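Local coordinates for avidin (Gallus gallus, PDB 4U46), which is an engineered form of a biotin-binding protein, altered within an avidin scaffold and probably meant to bind other small molecules such as sterols, at residues Met18-Thr23 and Gly35-Thr40. Residues are numbered along the deposited sequence; the frame is centred on the assembly and turned at random.
Sequences MNHNMT and GTYIAT. Unlike the reference sequence in segment 18-23: Met-18 (reference Leu), Asn-19 (reference Gly), His-20 (reference Ser). Unlike the reference sequence in segment 35-40: Ala-39 (reference Thr), Thr-40 (reference Ala).
His-20 ND1 and Tyr-37 OH share a short but bent hydrogen bond of 2.6 Å. The hydroxyl reaches the imidazole at its edge, near the ring plane; with Tyr-37 CG roughly anti to the backbone N (chi1 -155°), the phenol extends toward His-20. The phenol's edge also faces the His-20 ring, an offset edge-to-face pair with centroids 5.1 Å apart and planes at 75°. Paired backbone bonds hold the strands in register: Asn-21 N to Ile-38 O (2.9 Å) and Ile-38 N to Asn-21 O (2.8 Å), both nearly straight; Thr-23 and Thr-36 are paired by two more, somewhat less straight. Met-22 SD packs 4.0 Å from Tyr-37 CD2, an oblique Met-aromatic contact, and Ala-39 CB lies 3.6 Å from His-20 CD2. A leucine at Tyr-37 would probably leave His-20 ND1 without its hydroxyl mate and the imidazole freer to turn. His-20 and Ala-39 both differ from the reference sequence, consistent with an avidin mutant. The Phe-83 ring meets that of Tyr-37, and Leu-53 and Phe-70 touch Met-22. Segments 20-23 and 35-40 run antiparallel at 166°, axes 4.7 Å apart, within a beta hairpin of the eight-stranded antiparallel barrel characteristic of avidins, whose interior this face probably lines.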
ATOM      1  N   MET A  18       3.602  21.847  -0.226  1.00 58.52           N
ATOM      2  CA  MET A  18       4.030  21.493  -1.565  1.00 63.07           C
ATOM      3  C   MET A  18       3.091  22.207  -2.495  1.00 57.45           C
ATOM      4  O   MET A  18       2.967  23.435  -2.465  1.00 58.66           O
ATOM      5  CB  MET A  18       3.930  19.972  -1.803  1.00 63.97           C
ATOM      6  CG  MET A  18       4.511  19.143  -0.710  1.00 66.72           C
ATOM      7  SD  MET A  18       6.166  19.761  -0.452  1.00 73.73           S
ATOM      8  CE  MET A  18       7.077  18.762  -1.637  1.00 71.76           C
ATOM      9  N   ASN A  19       2.403  21.426  -3.303  1.00 52.04           N
ATOM     10  CA  ASN A  19       1.421  21.976  -4.197  1.00 58.95           C
ATOM     11  C   ASN A  19      -0.021  21.644  -3.781  1.00 55.72           C
ATOM     12  O   ASN A  19      -0.911  21.705  -4.640  1.00 48.89           O
ATOM     13  CB  ASN A  19       1.715  21.499  -5.626  1.00 66.51           C
ATOM     14  CG  ASN A  19       1.768  19.982  -5.751  1.00 72.35           C
ATOM     15  OD1 ASN A  19       0.789  19.354  -6.153  1.00 81.13           O
ATOM     16  ND2 ASN A  19       2.917  19.389  -5.419  1.00 75.56           N
ATOM     17  N   HIS A  20      -0.273  21.311  -2.500  1.00 43.88           N
ATOM     18  CA  HIS A  20      -1.657  20.963  -2.079  1.00 39.57           C
ATOM     19  C   HIS A  20      -2.127  21.723  -0.883  1.00 39.68           C
ATOM     20  O   HIS A  20      -1.378  21.853   0.092  1.00 40.90           O
ATOM     21  CB  HIS A  20      -1.806  19.494  -1.722  1.00 39.36           C
ATOM     22  CG  HIS A  20      -1.533  18.554  -2.843  1.00 41.07           C
ATOM     23  ND1 HIS A  20      -1.695  17.191  -2.716  1.00 41.46           N
ATOM     24  CD2 HIS A  20      -1.120  18.768  -4.112  1.00 41.50           C
ATOM     25  CE1 HIS A  20      -1.396  16.612  -3.866  1.00 42.21           C
ATOM     26  NE2 HIS A  20      -1.043  17.548  -4.725  1.00 39.01           N
ATOM     27  N   ASN A  21      -3.369  22.209  -0.960  1.00 32.84           N
ATOM     28  CA  ASN A  21      -4.111  22.734   0.164  1.00 33.71           C
ATOM     29  C   ASN A  21      -5.468  22.034   0.279  1.00 32.18           C
ATOM     30  O   ASN A  21      -6.019  21.512  -0.703  1.00 34.45           O
ATOM     31  CB  ASN A  21      -4.360  24.225   0.030  1.00 35.40           C
ATOM     32  CG  ASN A  21      -3.073  25.067  -0.006  1.00 40.58           C
ATOM     33  OD1 ASN A  21      -3.141  26.235  -0.333  1.00 44.22           O
ATOM     34  ND2 ASN A  21      -1.930  24.494   0.332  1.00 37.07           N
ATOM     35  N   MET A  22      -6.012  21.985   1.475  1.00 27.49           N
ATOM     36  CA  MET A  22      -7.389  21.600   1.577  1.00 29.12           C
ATOM     37  C   MET A  22      -8.071  22.383   2.668  1.00 30.00           C
ATOM     38  O   MET A  22      -7.443  22.942   3.582  1.00 31.75           O
ATOM     39  CB  MET A  22      -7.593  20.077   1.683  1.00 31.61           C
ATOM     40  CG  MET A  22      -6.799  19.358   2.700  1.00 31.35           C
ATOM     41  SD  MET A  22      -7.318  17.632   3.049  1.00 28.36           S
ATOM     42  CE  MET A  22      -6.532  17.608   4.666  1.00 28.63           C
ATOM     43  N   THR A  23      -9.364  22.479   2.512  1.00 27.50           N
ATOM     44  CA  THR A  23     -10.187  23.167   3.422  1.00 31.29           C
ATOM     45  C   THR A  23     -11.278  22.200   3.804  1.00 31.25           C
ATOM     46  O   THR A  23     -11.998  21.681   2.927  1.00 30.66           O
ATOM     47  CB  THR A  23     -10.806  24.412   2.766  1.00 37.19           C
ATOM     48  OG1 THR A  23      -9.757  25.341   2.472  1.00 39.07           O
ATOM     49  CG2 THR A  23     -11.798  25.067   3.694  1.00 38.26           C
ATOM     50  N   GLY A  35     -15.271  19.059   2.317  1.00 25.45           N
ATOM     51  CA  GLY A  35     -14.320  20.115   2.095  1.00 24.93           C
ATOM     52  C   GLY A  35     -13.919  20.162   0.659  1.00 25.00           C
ATOM     53  O   GLY A  35     -14.619  19.623  -0.210  1.00 21.46           O
ATOM     54  N   THR A  36     -12.773  20.779   0.423  1.00 24.85           N
ATOM     55  CA  THR A  36     -12.260  20.972  -0.905  1.00 27.39           C
ATOM     56  C   THR A  36     -10.775  20.738  -0.928  1.00 25.78           C
ATOM     57  O   THR A  36     -10.046  21.157  -0.025  1.00 28.12           O
ATOM     58  CB  THR A  36     -12.610  22.393  -1.415  1.00 32.73           C
ATOM     59  OG1 THR A  36     -14.036  22.561  -1.349  1.00 34.84           O
ATOM     60  CG2 THR A  36     -12.200  22.563  -2.883  1.00 36.38           C
ATOM     61  N   TYR A  37     -10.342  19.993  -1.926  1.00 24.69           N
ATOM     62  CA  TYR A  37      -8.942  19.713  -2.150  1.00 26.41           C
ATOM     63  C   TYR A  37      -8.442  20.564  -3.339  1.00 26.45           C
ATOM     64  O   TYR A  37      -9.007  20.527  -4.407  1.00 25.34           O
ATOM     65  CB  TYR A  37      -8.750  18.231  -2.460  1.00 25.35           C
ATOM     66  CG  TYR A  37      -7.354  17.720  -2.127  1.00 28.13           C
ATOM     67  CD1 TYR A  37      -6.285  17.914  -2.983  1.00 27.55           C
ATOM     68  CD2 TYR A  37      -7.116  17.040  -0.932  1.00 29.33           C
ATOM     69  CE1 TYR A  37      -5.014  17.422  -2.683  1.00 29.16           C
ATOM     70  CE2 TYR A  37      -5.860  16.569  -0.625  1.00 28.78           C
ATOM     71  CZ  TYR A  37      -4.814  16.775  -1.484  1.00 29.48           C
ATOM     72  OH  TYR A  37      -3.587  16.268  -1.132  1.00 34.65           O
ATOM     73  N   ILE A  38      -7.394  21.339  -3.115  1.00 31.16           N
ATOM     74  CA  ILE A  38      -6.873  22.255  -4.105  1.00 35.66           C
ATOM     75  C   ILE A  38      -5.450  21.882  -4.408  1.00 36.25           C
ATOM     76  O   ILE A  38      -4.609  21.834  -3.505  1.00 34.48           O
ATOM     77  CB  ILE A  38      -6.954  23.708  -3.561  1.00 41.81           C
ATOM     78  CG1 ILE A  38      -8.414  24.108  -3.340  1.00 41.81           C
ATOM     79  CG2 ILE A  38      -6.270  24.701  -4.497  1.00 44.60           C
ATOM     80  CD1 ILE A  38      -8.877  23.976  -1.907  1.00 48.10           C
ATOM     81  N   ALA A  39      -5.174  21.609  -5.682  1.00 36.39           N
ATOM     82  CA  ALA A  39      -3.843  21.201  -6.126  1.00 39.75           C
ATOM     83  C   ALA A  39      -3.432  21.930  -7.409  1.00 44.97           C
ATOM     84  O   ALA A  39      -4.293  22.438  -8.170  1.00 39.31           O
ATOM     85  CB  ALA A  39      -3.823  19.702  -6.372  1.00 40.70           C
ATOM     86  N   THR A  40      -2.120  21.972  -7.656  1.00 48.97           N
ATOM     87  CA  THR A  40      -1.586  22.491  -8.933  1.00 54.99           C
ATOM     88  C   THR A  40      -1.542  21.347  -9.905  1.00 54.10           C
ATOM     89  O   THR A  40      -1.128  20.254  -9.538  1.00 52.46           O
ATOM     90  CB  THR A  40      -0.126  22.986  -8.844  1.00 59.47           C
ATOM     91  OG1 THR A  40       0.755  21.863  -8.660  1.00 65.40           O
ATOM     92  CG2 THR A  40       0.066  23.997  -7.722  1.00 59.84           C
TER